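Local coordinates for protein 4-aminobutyrate transaminase (Acinetobacter baumannii, PDB 6WOP) that probably transfers the amino group of 4-aminobutyrate to 2-oxoglutarate, using pyridoxal 5'-phosphate as cofactor, as a class-III aminotransferase, at residues 330-335 with 409-414. Numbering follows the deposited sequence.
Sequences AELVAT and DILKQG
T335 and K412 meet through aliphatic carbons, and between the two segments the touching atoms are all carbons. With OG1 of T335 beside the backbone N (chi1 -77°), CG2 lies anti to that N and is carried toward helix 401-416. There it rests on the aliphatic part of K412, 3.8 Å from both CG and CD, and has CD2 of L411 as a looser neighbour at 4.5 Å, roughly at right angles to the direction of the lysine. Threonine suits this half-covered place because its methyl can pack inward. Deeper in the interface, L332 CD1 lies 4.3 Å from L411 CD2; branched leucine ends can span the gap between axes 11.4 Å apart, and both side chains also touch F393 of the sheet beneath.

Polar groups keep to the margin. K412 packs with its methylenes while its bent chain takes NZ to a weak, long ion pair with D338, a double role that suits lysine at the partly exposed edge of the contact. One turn before T335, E331 forms a salt bridge with R405, a second tie between the same helices.

The segments run nearly parallel, inclined by 21°. Helices 321-342 and 401-416 thus pack side by side against the mixed sheet containing strands 356-361 and 390-393, an alpha/beta layering characteristic of the small domain of fold-type I aminotransferases.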
ATOM      1  N   ALA A 330     -30.733 -31.958  11.037  1.00 26.58           N
ATOM      2  CA  ALA A 330     -32.174 -31.876  11.135  1.00 28.84           C
ATOM      3  C   ALA A 330     -32.619 -32.022  12.590  1.00 34.88           C
ATOM      4  O   ALA A 330     -33.521 -31.300  13.049  1.00 30.45           O
ATOM      5  CB  ALA A 330     -32.829 -32.936  10.241  1.00 34.72           C
ATOM      6  N   GLU A 331     -31.990 -32.952  13.335  1.00 30.56           N
ATOM      7  CA  GLU A 331     -32.370 -33.226  14.713  1.00 30.55           C
ATOM      8  C   GLU A 331     -31.989 -32.072  15.624  1.00 32.11           C
ATOM      9  O   GLU A 331     -32.768 -31.688  16.526  1.00 29.94           O
ATOM     10  CB  GLU A 331     -31.719 -34.526  15.197  1.00 30.27           C
ATOM     11  CG  GLU A 331     -32.142 -34.862  16.612  1.00 32.87           C
ATOM     12  CD  GLU A 331     -31.669 -36.217  17.113  1.00 41.38           C
ATOM     13  OE1 GLU A 331     -32.011 -36.534  18.274  1.00 48.05           O
ATOM     14  OE2 GLU A 331     -30.995 -36.948  16.365  1.00 38.00           O
ATOM     15  N   LEU A 332     -30.788 -31.507  15.409  1.00 26.18           N
ATOM     16  CA  LEU A 332     -30.434 -30.302  16.139  1.00 27.43           C
ATOM     17  C   LEU A 332     -31.377 -29.137  15.812  1.00 29.03           C
ATOM     18  O   LEU A 332     -31.732 -28.361  16.711  1.00 29.97           O
ATOM     19  CB  LEU A 332     -28.977 -29.922  15.860  1.00 26.94           C
ATOM     20  CG  LEU A 332     -28.528 -28.502  16.274  1.00 28.29           C
ATOM     21  CD1 LEU A 332     -28.732 -28.239  17.734  1.00 27.87           C
ATOM     22  CD2 LEU A 332     -27.029 -28.296  15.948  1.00 24.88           C
ATOM     23  N   VAL A 333     -31.771 -28.958  14.543  1.00 27.10           N
ATOM     24  CA  VAL A 333     -32.651 -27.830  14.234  1.00 28.47           C
ATOM     25  C   VAL A 333     -34.002 -27.988  14.940  1.00 34.29           C
ATOM     26  O   VAL A 333     -34.531 -27.033  15.523  1.00 32.94           O
ATOM     27  CB  VAL A 333     -32.793 -27.653  12.706  1.00 29.67           C
ATOM     28  CG1 VAL A 333     -33.978 -26.774  12.340  1.00 31.10           C
ATOM     29  CG2 VAL A 333     -31.562 -26.956  12.128  1.00 29.50           C
ATOM     30  N   ALA A 334     -34.567 -29.203  14.953  1.00 31.63           N
ATOM     31  CA  ALA A 334     -35.833 -29.390  15.654  1.00 33.91           C
ATOM     32  C   ALA A 334     -35.695 -29.065  17.136  1.00 33.81           C
ATOM     33  O   ALA A 334     -36.645 -28.577  17.753  1.00 35.58           O
ATOM     34  CB  ALA A 334     -36.342 -30.819  15.467  1.00 37.77           C
ATOM     35  N   THR A 335     -34.558 -29.420  17.754  1.00 32.10           N
ATOM     36  CA  THR A 335     -34.312 -29.051  19.148  1.00 32.19           C
ATOM     37  C   THR A 335     -34.252 -27.526  19.323  1.00 32.07           C
ATOM     38  O   THR A 335     -34.801 -26.982  20.283  1.00 37.72           O
ATOM     39  CB  THR A 335     -33.012 -29.701  19.616  1.00 34.57           C
ATOM     40  OG1 THR A 335     -33.279 -31.067  19.884  1.00 35.59           O
ATOM     41  CG2 THR A 335     -32.525 -29.142  20.906  1.00 34.49           C
ATOM     42  N   ASP A 409     -29.794 -32.486  25.098  1.00 31.14           N
ATOM     43  CA  ASP A 409     -30.486 -32.337  26.373  1.00 33.02           C
ATOM     44  C   ASP A 409     -29.761 -31.341  27.288  1.00 32.70           C
ATOM     45  O   ASP A 409     -30.403 -30.555  27.989  1.00 33.10           O
ATOM     46  CB  ASP A 409     -30.636 -33.700  27.047  1.00 36.49           C
ATOM     47  CG  ASP A 409     -31.605 -34.648  26.294  1.00 45.34           C
ATOM     48  OD1 ASP A 409     -32.381 -34.180  25.420  1.00 48.33           O
ATOM     49  OD2 ASP A 409     -31.580 -35.883  26.600  1.00 48.98           O
ATOM     50  N   ILE A 410     -28.431 -31.388  27.341  1.00 29.54           N
ATOM     51  CA  ILE A 410     -27.717 -30.404  28.147  1.00 31.84           C
ATOM     52  C   ILE A 410     -27.948 -28.999  27.589  1.00 29.65           C
ATOM     53  O   ILE A 410     -28.136 -28.037  28.351  1.00 30.56           O
ATOM     54  CB  ILE A 410     -26.214 -30.749  28.194  1.00 32.22           C
ATOM     55  CG1 ILE A 410     -25.988 -32.111  28.903  1.00 30.85           C
ATOM     56  CG2 ILE A 410     -25.423 -29.648  28.885  1.00 35.60           C
ATOM     57  CD1 ILE A 410     -24.686 -32.813  28.418  1.00 30.56           C
ATOM     58  N   LEU A 411     -27.902 -28.863  26.256  1.00 28.05           N
ATOM     59  CA  LEU A 411     -28.151 -27.570  25.614  1.00 27.92           C
ATOM     60  C   LEU A 411     -29.497 -27.022  26.047  1.00 32.61           C
ATOM     61  O   LEU A 411     -29.615 -25.855  26.459  1.00 31.74           O
ATOM     62  CB  LEU A 411     -28.100 -27.734  24.086  1.00 28.38           C
ATOM     63  CG  LEU A 411     -28.429 -26.507  23.202  1.00 29.68           C
ATOM     64  CD1 LEU A 411     -27.235 -25.547  23.145  1.00 31.15           C
ATOM     65  CD2 LEU A 411     -28.747 -26.940  21.804  1.00 25.84           C
ATOM     66  N   LYS A 412     -30.538 -27.874  25.994  1.00 32.30           N
ATOM     67  CA  LYS A 412     -31.866 -27.422  26.406  1.00 36.98           C
ATOM     68  C   LYS A 412     -31.898 -27.009  27.876  1.00 37.65           C
ATOM     69  O   LYS A 412     -32.571 -26.033  28.244  1.00 37.12           O
ATOM     70  CB  LYS A 412     -32.897 -28.523  26.144  1.00 40.84           C
ATOM     71  CG  LYS A 412     -32.933 -29.005  24.719  1.00 43.00           C
ATOM     72  CD  LYS A 412     -34.375 -29.203  24.210  1.00 48.21           C
ATOM     73  CE  LYS A 412     -35.065 -30.342  24.867  1.00 53.39           C
ATOM     74  NZ  LYS A 412     -36.527 -30.041  25.108  1.00 59.46           N
ATOM     75  N   GLN A 413     -31.211 -27.749  28.744  1.00 35.81           N
ATOM     76  CA  GLN A 413     -31.185 -27.357  30.147  1.00 39.60           C
ATOM     77  C   GLN A 413     -30.496 -26.012  30.306  1.00 38.14           C
ATOM     78  O   GLN A 413     -30.927 -25.170  31.108  1.00 37.27           O
ATOM     79  CB  GLN A 413     -30.487 -28.423  30.995  1.00 41.04           C
ATOM     80  CG  GLN A 413     -31.244 -29.735  31.083  1.00 47.88           C
ATOM     81  CD  GLN A 413     -30.314 -30.936  31.364  1.00 53.77           C
ATOM     82  OE1 GLN A 413     -29.087 -30.783  31.547  1.00 54.17           O
ATOM     83  NE2 GLN A 413     -30.889 -32.135  31.347  1.00 56.57           N
ATOM     84  N   GLY A 414     -29.433 -25.777  29.528  1.00 34.53           N
ATOM     85  CA  GLY A 414     -28.756 -24.497  29.619  1.00 34.36           C
ATOM     86  C   GLY A 414     -29.661 -23.341  29.258  1.00 36.19           C
ATOM     87  O   GLY A 414     -29.702 -22.331  29.963  1.00 36.65           O
TER